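Local coordinates for protein pullulanase (Bacillus acidopullulyticus, PDB 2WAN) that hydrolyses the alpha-1,6-glucosidic linkages of pullulan and, as a debranching enzyme, probably those at the branch points of starch-type polysaccharides, at residues N116-D121 / V569-Y574; R441-D446 / L458-H463; A529-L534 / N612-D617. One frame throughout, in Å; residues are numbered along the deposited sequence.

Contact 1. Residues N116-D121 / V569-Y574; sequences NAYLDD and VPQYYY
Tyr-118 and Gln-571 meet through one short hydrogen bond, in which the phenol OH of Tyr-118 donates to Gln-571 OE1 at 2.7 Å. Their side chains cross at about a right angle, and the planes of ring and amide stand 82° apart. OE1 lies at the edge of the ring, near its plane, and 3.3 Å from Tyr-118 CE1. The bond meets the carbonyl at 139°, with the donor tilted 19° from the carbonyl plane. Gln-571 reaches across with its chain extended beyond CG; a glutamine suits the place by offering an acceptor and a donor on one flat group. NE2 donates a hydrogen bond to a water at 2.8 Å, and this water in turn donates to Asn-116 OD1. Tyrosine suits the strand because it carries a hydroxyl out to OE1 while its ring face receives Asn-116 ND2, 3.3 Å above the plane and over the centre. The phenol oxygen also bonds Thr-576 OG1. Strand 114-121 pairs with strands 124-129 and 295-302, and Leu-301 of the latter touches both Tyr-118 and Gln-571; the loop after helix 564-568, in the alpha-amylase-type catalytic region, is thus joined to an N-terminal beta-sheet.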
loop_
_atom_site.group_PDB
_atom_site.type_symbol
_atom_site.label_atom_id
_atom_site.label_comp_id
_atom_site.label_asym_id
_atom_site.label_seq_id
_atom_site.Cartn_x
_atom_site.Cartn_y
_atom_site.Cartn_z
ATOM N N ASN A 116 17.123 17.194 19.145
ATOM C CA ASN A 116 15.734 16.718 19.085
ATOM C C ASN A 116 15.380 15.956 20.346
ATOM O O ASN A 116 16.249 15.327 20.958
ATOM C CB ASN A 116 15.498 15.794 17.872
ATOM C CG ASN A 116 14.012 15.605 17.559
ATOM O OD1 ASN A 116 13.381 16.483 16.975
ATOM N ND2 ASN A 116 13.459 14.463 17.937
ATOM N N ALA A 117 14.104 15.997 20.737
ATOM C CA ALA A 117 13.622 15.206 21.869
ATOM C C ALA A 117 12.149 14.831 21.730
ATOM O O ALA A 117 11.309 15.681 21.398
ATOM C CB ALA A 117 13.853 15.938 23.194
ATOM N N TYR A 118 11.857 13.559 21.995
ATOM C CA TYR A 118 10.504 13.020 21.894
ATOM C C TYR A 118 10.070 12.411 23.210
ATOM O O TYR A 118 10.841 11.709 23.861
ATOM C CB TYR A 118 10.437 11.919 20.820
ATOM C CG TYR A 118 10.468 12.376 19.383
ATOM C CD1 TYR A 118 9.692 13.466 18.947
ATOM C CD2 TYR A 118 11.230 11.685 18.436
ATOM C CE1 TYR A 118 9.695 13.868 17.626
ATOM C CE2 TYR A 118 11.234 12.068 17.108
ATOM C CZ TYR A 118 10.459 13.167 16.701
ATOM O OH TYR A 118 10.452 13.572 15.387
ATOM N N LEU A 119 8.821 12.656 23.587
ATOM C CA LEU A 119 8.208 11.965 24.698
ATOM C C LEU A 119 7.540 10.720 24.115
ATOM O O LEU A 119 6.460 10.803 23.503
ATOM C CB LEU A 119 7.204 12.889 25.414
ATOM C CG LEU A 119 6.562 12.419 26.724
ATOM C CD1 LEU A 119 7.625 12.192 27.836
ATOM C CD2 LEU A 119 5.495 13.419 27.186
ATOM N N ASP A 120 8.200 9.572 24.273
ATOM C CA ASP A 120 7.763 8.329 23.616
ATOM C C ASP A 120 7.025 7.363 24.520
ATOM O O ASP A 120 6.550 6.327 24.063
ATOM C CB ASP A 120 8.937 7.618 22.921
ATOM C CG ASP A 120 9.275 8.226 21.569
ATOM O OD1 ASP A 120 8.380 8.817 20.905
ATOM O OD2 ASP A 120 10.446 8.111 21.150
ATOM N N ASP A 121 6.945 7.688 25.812
ATOM C CA ASP A 121 6.107 6.952 26.757
ATOM C C ASP A 121 5.745 7.952 27.858
ATOM O O ASP A 121 6.232 9.076 27.849
ATOM C CB ASP A 121 6.844 5.727 27.328
ATOM C CG ASP A 121 5.904 4.623 27.798
ATOM O OD1 ASP A 121 6.319 3.444 27.758
ATOM O OD2 ASP A 121 4.749 4.905 28.200
ATOM N N VAL A 569 -2.027 17.891 15.186
ATOM C CA VAL A 569 -1.213 17.066 16.091
ATOM C C VAL A 569 0.199 16.960 15.490
ATOM O O VAL A 569 0.486 16.008 14.742
ATOM C CB VAL A 569 -1.798 15.641 16.312
ATOM C CG1 VAL A 569 -1.148 14.976 17.530
ATOM C CG2 VAL A 569 -3.320 15.669 16.513
ATOM N N PRO A 570 1.074 17.949 15.796
ATOM C CA PRO A 570 2.385 18.078 15.161
ATOM C C PRO A 570 3.167 16.769 15.062
ATOM O O PRO A 570 3.418 16.097 16.074
ATOM C CB PRO A 570 3.092 19.123 16.043
ATOM C CG PRO A 570 1.965 20.040 16.436
ATOM C CD PRO A 570 0.793 19.107 16.679
ATOM N N GLN A 571 3.495 16.417 13.816
ATOM C CA GLN A 571 4.280 15.220 13.431
ATOM C C GLN A 571 3.658 13.844 13.611
ATOM O O GLN A 571 4.099 12.895 12.965
ATOM C CB GLN A 571 5.661 15.199 14.101
ATOM C CG GLN A 571 6.587 16.329 13.681
ATOM C CD GLN A 571 7.966 16.148 14.292
ATOM O OE1 GLN A 571 8.258 15.105 14.889
ATOM N NE2 GLN A 571 8.810 17.163 14.165
ATOM N N TYR A 572 2.678 13.720 14.502
ATOM C CA TYR A 572 2.212 12.425 14.963
ATOM C C TYR A 572 1.579 11.547 13.879
ATOM O O TYR A 572 1.596 10.323 13.996
ATOM C CB TYR A 572 1.235 12.580 16.140
ATOM C CG TYR A 572 0.837 11.254 16.762
ATOM C CD1 TYR A 572 1.693 10.593 17.642
ATOM C CD2 TYR A 572 -0.402 10.669 16.482
ATOM C CE1 TYR A 572 1.343 9.394 18.205
ATOM C CE2 TYR A 572 -0.764 9.465 17.037
ATOM C CZ TYR A 572 0.113 8.829 17.904
ATOM O OH TYR A 572 -0.228 7.648 18.458
ATOM N N TYR A 573 1.001 12.163 12.848
ATOM C CA TYR A 573 0.385 11.361 11.770
ATOM C C TYR A 573 1.420 10.785 10.799
ATOM O O TYR A 573 1.055 10.006 9.906
ATOM C CB TYR A 573 -0.691 12.161 11.007
ATOM C CG TYR A 573 -1.987 12.351 11.780
ATOM C CD1 TYR A 573 -2.994 11.370 11.750
ATOM C CD2 TYR A 573 -2.213 13.513 12.528
ATOM C CE1 TYR A 573 -4.199 11.537 12.455
ATOM C CE2 TYR A 573 -3.404 13.692 13.239
ATOM C CZ TYR A 573 -4.393 12.699 13.196
ATOM O OH TYR A 573 -5.585 12.888 13.882
ATOM N N TYR A 574 2.693 11.139 10.988
ATOM C CA TYR A 574 3.779 10.766 10.056
ATOM C C TYR A 574 4.872 9.975 10.779
ATOM O O TYR A 574 4.989 10.064 11.995
ATOM C CB TYR A 574 4.422 12.023 9.483
ATOM C CG TYR A 574 3.442 12.883 8.734
ATOM C CD1 TYR A 574 3.081 12.567 7.425
ATOM C CD2 TYR A 574 2.835 13.983 9.341
ATOM C CE1 TYR A 574 2.142 13.332 6.729
ATOM C CE2 TYR A 574 1.904 14.768 8.644
ATOM C CZ TYR A 574 1.565 14.436 7.344
ATOM O OH TYR A 574 0.651 15.189 6.631
HETATM O O HOH W 1 11.515 16.856 14.888
#

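Contact 2. Residues R441-D446 / L458-H463; sequences RDFSID and LAFTEH
An offset aromatic stack, Phe-443 on Phe-460, forms a buried apolar contact on the outside of the catalytic barrel, between the short helix 440-444 that follows barrel strand 435-438 and the 3-10 turn at 458-461. The ring centroids are 4.3 Å apart and the planes only 18° from parallel. Phe-460 CZ sits over the face of the Phe-443 ring near its rim, 3.4 Å from Phe-443 CD2, and CD2 sits likewise over the Phe-460 ring. Phe-443 reaches this position with CG anti to its backbone nitrogen (chi1 -169°), while Phe-460, whose CB does not point at the other segment, swings its ring across with CG anti to the carbonyl carbon (chi1 -76°). Phenylalanine suits both places, being flat, apolar and without a polar group to satisfy in a buried setting. Replacing Phe-460 with an alanine would probably open a gap over the Phe-443 face and leave that ring free to shift.

Beside the stack, the methyl of Ala-459 packs tightly against Ser-444, its CB lying 3.3 Å from Ser-444 OG and 3.5 Å from Ser-444 CB. The small methyl of alanine suits this close approach. The serine hydroxyl is buried too, yet it is satisfied by Gly-455 N in the intervening loop. The turn itself is tied by Thr-461, whose OG1 donates to Leu-458 O at 2.7 Å on a lone pair in the carbonyl plane; the same oxygen also accepts from Thr-461 N.

Helix 529-543 lies against the second segment, where Phe-460 touches Leu-537 and Phe-460 O accepts from Ser-540 OG. Helix 474-481 adds Leu-478 against Phe-443, and Trp-804 NE1 binds Phe-443 O, so the stack has helices 474-481 and 529-543 and the loop holding Trp-804 as its neighbours.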
loop_
_atom_site.group_PDB
_atom_site.type_symbol
_atom_site.label_atom_id
_atom_site.label_comp_id
_atom_site.label_asym_id
_atom_site.label_seq_id
_atom_site.Cartn_x
_atom_site.Cartn_y
_atom_site.Cartn_z
ATOM N N ARG A 441 -10.030 11.883 -16.094
ATOM C CA ARG A 441 -9.816 12.826 -17.187
ATOM C C ARG A 441 -9.467 12.068 -18.485
ATOM O O ARG A 441 -10.098 12.290 -19.531
ATOM C CB ARG A 441 -8.728 13.831 -16.849
ATOM C CG ARG A 441 -8.581 14.913 -17.921
ATOM C CD ARG A 441 -7.583 16.000 -17.525
ATOM N NE ARG A 441 -7.405 16.970 -18.616
ATOM C CZ ARG A 441 -8.183 18.035 -18.836
ATOM N NH1 ARG A 441 -9.222 18.316 -18.034
ATOM N NH2 ARG A 441 -7.921 18.840 -19.874
ATOM N N ASP A 442 -8.514 11.137 -18.413
ATOM C CA ASP A 442 -8.071 10.428 -19.641
ATOM C C ASP A 442 -9.230 9.791 -20.384
ATOM O O ASP A 442 -9.269 9.774 -21.626
ATOM C CB ASP A 442 -7.118 9.267 -19.340
ATOM C CG ASP A 442 -5.829 9.678 -18.688
ATOM O OD1 ASP A 442 -5.562 10.875 -18.500
ATOM O OD2 ASP A 442 -5.056 8.753 -18.355
ATOM N N PHE A 443 -10.170 9.225 -19.627
ATOM C CA PHE A 443 -11.250 8.411 -20.203
ATOM C C PHE A 443 -12.034 9.122 -21.303
ATOM O O PHE A 443 -12.402 8.493 -22.306
ATOM C CB PHE A 443 -12.198 7.971 -19.082
ATOM C CG PHE A 443 -13.184 6.919 -19.501
ATOM C CD1 PHE A 443 -12.740 5.664 -19.915
ATOM C CD2 PHE A 443 -14.565 7.190 -19.486
ATOM C CE1 PHE A 443 -13.653 4.674 -20.296
ATOM C CE2 PHE A 443 -15.492 6.198 -19.864
ATOM C CZ PHE A 443 -15.026 4.953 -20.288
ATOM N N SER A 444 -12.270 10.427 -21.132
ATOM C CA SER A 444 -13.231 11.124 -21.999
ATOM C C SER A 444 -12.778 12.496 -22.532
ATOM O O SER A 444 -13.511 13.138 -23.276
ATOM C CB SER A 444 -14.544 11.302 -21.215
ATOM O OG SER A 444 -14.316 12.142 -20.087
ATOM N N ILE A 445 -11.580 12.941 -22.175
ATOM C CA ILE A 445 -11.159 14.317 -22.512
ATOM C C ILE A 445 -10.961 14.569 -24.019
ATOM O O ILE A 445 -11.123 15.706 -24.485
ATOM C CB ILE A 445 -9.878 14.715 -21.741
ATOM C CG1 ILE A 445 -9.596 16.230 -21.820
ATOM C CG2 ILE A 445 -8.643 13.924 -22.256
ATOM C CD1 ILE A 445 -10.673 17.121 -21.202
ATOM N N ASP A 446 -10.602 13.528 -24.771
ATOM C CA ASP A 446 -10.288 13.707 -26.213
ATOM C C ASP A 446 -11.507 14.255 -26.950
ATOM O O ASP A 446 -12.625 13.816 -26.717
ATOM C CB ASP A 446 -9.844 12.374 -26.823
ATOM C CG ASP A 446 -9.085 12.536 -28.155
ATOM O OD1 ASP A 446 -9.535 13.277 -29.058
ATOM O OD2 ASP A 446 -8.032 11.863 -28.301
ATOM N N LEU A 458 -19.143 12.745 -14.835
ATOM C CA LEU A 458 -20.420 12.533 -15.528
ATOM C C LEU A 458 -20.277 11.887 -16.903
ATOM O O LEU A 458 -21.256 11.351 -17.430
ATOM C CB LEU A 458 -21.252 13.838 -15.644
ATOM C CG LEU A 458 -21.842 14.345 -14.319
ATOM C CD1 LEU A 458 -22.772 15.514 -14.623
ATOM C CD2 LEU A 458 -22.610 13.254 -13.566
ATOM N N ALA A 459 -19.081 11.936 -17.498
ATOM C CA ALA A 459 -18.864 11.229 -18.764
ATOM C C ALA A 459 -19.221 9.741 -18.646
ATOM O O ALA A 459 -19.689 9.146 -19.609
ATOM C CB ALA A 459 -17.419 11.412 -19.261
ATOM N N PHE A 460 -19.021 9.157 -17.454
ATOM C CA PHE A 460 -19.343 7.746 -17.188
ATOM C C PHE A 460 -20.840 7.444 -17.092
ATOM O O PHE A 460 -21.231 6.282 -16.911
ATOM C CB PHE A 460 -18.676 7.291 -15.881
ATOM C CG PHE A 460 -17.196 7.036 -15.995
ATOM C CD1 PHE A 460 -16.278 8.090 -15.995
ATOM C CD2 PHE A 460 -16.710 5.731 -16.049
ATOM C CE1 PHE A 460 -14.901 7.846 -16.089
ATOM C CE2 PHE A 460 -15.326 5.479 -16.149
ATOM C CZ PHE A 460 -14.423 6.528 -16.148
ATOM N N THR A 461 -21.687 8.470 -17.170
ATOM C CA THR A 461 -23.138 8.264 -17.121
ATOM C C THR A 461 -23.764 8.299 -18.514
ATOM O O THR A 461 -24.983 8.074 -18.657
ATOM C CB THR A 461 -23.869 9.356 -16.269
ATOM O OG1 THR A 461 -23.832 10.627 -16.953
ATOM C CG2 THR A 461 -23.230 9.502 -14.878
ATOM N N GLU A 462 -22.950 8.589 -19.534
ATOM C CA GLU A 462 -23.471 8.840 -20.881
ATOM C C GLU A 462 -23.598 7.567 -21.724
ATOM O O GLU A 462 -22.601 6.943 -22.067
ATOM C CB GLU A 462 -22.604 9.878 -21.609
ATOM C CG GLU A 462 -22.504 11.226 -20.867
ATOM C CD GLU A 462 -21.676 12.229 -21.613
ATOM O OE1 GLU A 462 -21.755 12.272 -22.862
ATOM O OE2 GLU A 462 -20.926 12.958 -20.945
ATOM N N HIS A 463 -24.832 7.210 -22.075
ATOM C CA HIS A 463 -25.106 6.068 -22.965
ATOM C C HIS A 463 -25.160 6.455 -24.437
ATOM O O HIS A 463 -25.455 7.598 -24.789
ATOM C CB HIS A 463 -26.431 5.401 -22.566
ATOM C CG HIS A 463 -26.386 4.753 -21.217
ATOM N ND1 HIS A 463 -26.099 3.418 -21.046
ATOM C CD2 HIS A 463 -26.546 5.268 -19.974
ATOM C CE1 HIS A 463 -26.103 3.132 -19.755
ATOM N NE2 HIS A 463 -26.370 4.238 -19.084
#

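Contact 3. Residues A529-L534 / N612-D617; sequences ARITEL and NEYHVD
Apolar packing carries this contact: the phenol of Tyr-614 lies against Ile-531 and Leu-534, which stand one helical turn apart on helix 529-543. The outer end of the ring meets the isoleucine. Ile-531 CG2 is 3.4 Å from Tyr-614 OH and 3.9 Å from Tyr-614 CZ, and Ile-531 CG1 also approaches the hydroxyl, at 3.5 Å, so both branches of the beta-branched side chain lean on the oxygen. This arrangement follows from chi1 of -60°, which sets CG2 anti to the backbone nitrogen and CG1 anti to the carbonyl carbon. Nearer the ring's root, Leu-534 brings CD2 to 4.1 Å from Tyr-614 CD1, an ordinary carbon-carbon contact. Both aliphatic chains cross the tyrosine at about a right angle. A long, flat tyrosine suits the place because it reaches from one helix to the other and meets two aliphatic residues along its length.

No hydrogen bond joins the two segments. Around the packing, however, charges add a polar link: Glu-613 OE2 forms a salt bridge with Lys-535, a residue that Tyr-614 also touches. Beyond the end of helix 597-614, His-615 has positive phi (64°) and turns the chain toward the barrel strand 618-621.

The two helices pack beside each other on the outside of the catalytic barrel, preceding the adjacent parallel strands 547-552 and 618-621. Ile-538 of the first helix extends the apolar seam onto Tyr-614 and Val-616, Trp-610 of the second meets Leu-534, and Pro-517 in a loop touches Tyr-614.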
loop_
_atom_site.group_PDB
_atom_site.type_symbol
_atom_site.label_atom_id
_atom_site.label_comp_id
_atom_site.label_asym_id
_atom_site.label_seq_id
_atom_site.Cartn_x
_atom_site.Cartn_y
_atom_site.Cartn_z
ATOM N N ALA A 529 -21.818 19.383 -5.711
ATOM C CA ALA A 529 -21.903 18.767 -7.051
ATOM C C ALA A 529 -20.890 17.635 -7.197
ATOM O O ALA A 529 -21.182 16.616 -7.823
ATOM C CB ALA A 529 -21.701 19.787 -8.157
ATOM N N ARG A 530 -19.703 17.812 -6.626
ATOM C CA ARG A 530 -18.666 16.766 -6.720
ATOM C C ARG A 530 -19.113 15.446 -6.073
ATOM O O ARG A 530 -18.731 14.366 -6.537
ATOM C CB ARG A 530 -17.370 17.239 -6.095
ATOM C CG ARG A 530 -17.497 17.571 -4.604
ATOM C CD ARG A 530 -16.165 18.082 -4.097
ATOM N NE ARG A 530 -15.845 19.462 -4.504
ATOM C CZ ARG A 530 -14.611 19.962 -4.535
ATOM N NH1 ARG A 530 -13.539 19.197 -4.273
ATOM N NH2 ARG A 530 -14.443 21.238 -4.839
ATOM N N ILE A 531 -19.925 15.550 -5.016
ATOM C CA ILE A 531 -20.432 14.367 -4.306
ATOM C C ILE A 531 -21.474 13.664 -5.174
ATOM O O ILE A 531 -21.344 12.466 -5.457
ATOM C CB ILE A 531 -21.009 14.734 -2.926
ATOM C CG1 ILE A 531 -19.922 15.391 -2.059
ATOM C CG2 ILE A 531 -21.591 13.477 -2.229
ATOM C CD1 ILE A 531 -20.381 15.740 -0.611
ATOM N N THR A 532 -22.488 14.420 -5.618
ATOM C CA THR A 532 -23.558 13.857 -6.432
ATOM C C THR A 532 -23.029 13.239 -7.729
ATOM O O THR A 532 -23.452 12.148 -8.120
ATOM C CB THR A 532 -24.599 14.937 -6.752
ATOM O OG1 THR A 532 -25.115 15.428 -5.505
ATOM C CG2 THR A 532 -25.742 14.350 -7.600
ATOM N N GLU A 533 -22.083 13.928 -8.373
ATOM C CA GLU A 533 -21.599 13.469 -9.671
ATOM C C GLU A 533 -20.770 12.207 -9.586
ATOM O O GLU A 533 -20.880 11.361 -10.458
ATOM C CB GLU A 533 -20.870 14.583 -10.438
ATOM C CG GLU A 533 -21.887 15.693 -10.854
ATOM C CD GLU A 533 -21.246 16.975 -11.345
ATOM O OE1 GLU A 533 -20.028 16.984 -11.596
ATOM O OE2 GLU A 533 -21.972 18.000 -11.483
ATOM N N LEU A 534 -19.971 12.067 -8.531
ATOM C CA LEU A 534 -19.222 10.824 -8.347
ATOM C C LEU A 534 -20.170 9.684 -8.007
ATOM O O LEU A 534 -20.011 8.565 -8.505
ATOM C CB LEU A 534 -18.116 10.990 -7.298
ATOM C CG LEU A 534 -17.272 9.737 -6.959
ATOM C CD1 LEU A 534 -16.666 9.049 -8.211
ATOM C CD2 LEU A 534 -16.179 10.050 -5.946
ATOM N N ASN A 612 -19.557 3.055 2.692
ATOM C CA ASN A 612 -20.918 3.314 3.169
ATOM C C ASN A 612 -21.623 4.442 2.406
ATOM O O ASN A 612 -22.779 4.287 2.001
ATOM C CB ASN A 612 -20.916 3.591 4.670
ATOM C CG ASN A 612 -20.656 2.336 5.516
ATOM O OD1 ASN A 612 -21.060 1.210 5.171
ATOM N ND2 ASN A 612 -19.980 2.537 6.647
ATOM N N GLU A 613 -20.925 5.558 2.177
ATOM C CA GLU A 613 -21.556 6.723 1.553
ATOM C C GLU A 613 -21.616 6.644 0.026
ATOM O O GLU A 613 -22.627 7.061 -0.599
ATOM C CB GLU A 613 -20.831 8.014 1.985
ATOM C CG GLU A 613 -21.447 9.305 1.506
ATOM C CD GLU A 613 -22.841 9.574 2.103
ATOM O OE1 GLU A 613 -23.113 9.110 3.241
ATOM O OE2 GLU A 613 -23.646 10.246 1.427
ATOM N N TYR A 614 -20.542 6.122 -0.582
ATOM C CA TYR A 614 -20.430 6.095 -2.050
ATOM C C TYR A 614 -20.644 4.723 -2.693
ATOM O O TYR A 614 -20.729 4.646 -3.901
ATOM C CB TYR A 614 -19.091 6.696 -2.524
ATOM C CG TYR A 614 -18.944 8.194 -2.261
ATOM C CD1 TYR A 614 -19.194 9.142 -3.276
ATOM C CD2 TYR A 614 -18.553 8.663 -1.000
ATOM C CE1 TYR A 614 -19.064 10.520 -3.026
ATOM C CE2 TYR A 614 -18.413 10.034 -0.749
ATOM C CZ TYR A 614 -18.672 10.945 -1.770
ATOM O OH TYR A 614 -18.507 12.278 -1.526
ATOM N N HIS A 615 -20.771 3.665 -1.897
ATOM C CA HIS A 615 -21.089 2.312 -2.420
ATOM C C HIS A 615 -19.953 1.793 -3.317
ATOM O O HIS A 615 -20.188 1.084 -4.295
ATOM C CB HIS A 615 -22.437 2.234 -3.169
ATOM C CG HIS A 615 -23.627 2.736 -2.391
ATOM N ND1 HIS A 615 -24.883 2.821 -2.950
ATOM C CD2 HIS A 615 -23.748 3.219 -1.126
ATOM C CE1 HIS A 615 -25.735 3.309 -2.061
ATOM N NE2 HIS A 615 -25.074 3.561 -0.950
ATOM N N VAL A 616 -18.732 2.172 -2.969
ATOM C CA VAL A 616 -17.592 1.642 -3.717
ATOM C C VAL A 616 -17.354 0.187 -3.330
ATOM O O VAL A 616 -17.720 -0.272 -2.230
ATOM C CB VAL A 616 -16.317 2.520 -3.644
ATOM C CG1 VAL A 616 -16.567 3.891 -4.321
ATOM C CG2 VAL A 616 -15.813 2.665 -2.197
ATOM N N ASP A 617 -16.816 -0.565 -4.295
ATOM C CA ASP A 617 -16.776 -2.026 -4.207
ATOM C C ASP A 617 -15.406 -2.592 -3.813
ATOM O O ASP A 617 -15.258 -3.806 -3.628
ATOM C CB ASP A 617 -17.201 -2.597 -5.565
ATOM C CG ASP A 617 -18.549 -2.075 -6.011
ATOM O OD1 ASP A 617 -19.568 -2.502 -5.439
ATOM O OD2 ASP A 617 -18.580 -1.253 -6.955
#

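Overall arrangement
Contacts 2 and 3 are neighbours on the outside of the parallel barrel, their centres 16 Å apart. They touch where Leu-458 CG packs on Glu-533 CG at 3.7 Å, and both draw on helix 529-543: contact 3 uses its first turns, while the turn of contact 2 lies alongside it. Contact 1 stands apart, its centre 44 Å from that of contact 2 and 35 Å from that of contact 3, and it joins the barrel region to an N-terminal beta-sheet. Along the chain, contact 2 is nested within the loop closed by contact 1, whereas contacts 1 and 3 have alternating segments. The nearest atoms of contact 1 lie about 18 Å from contact 3 and about 25 Å from contact 2.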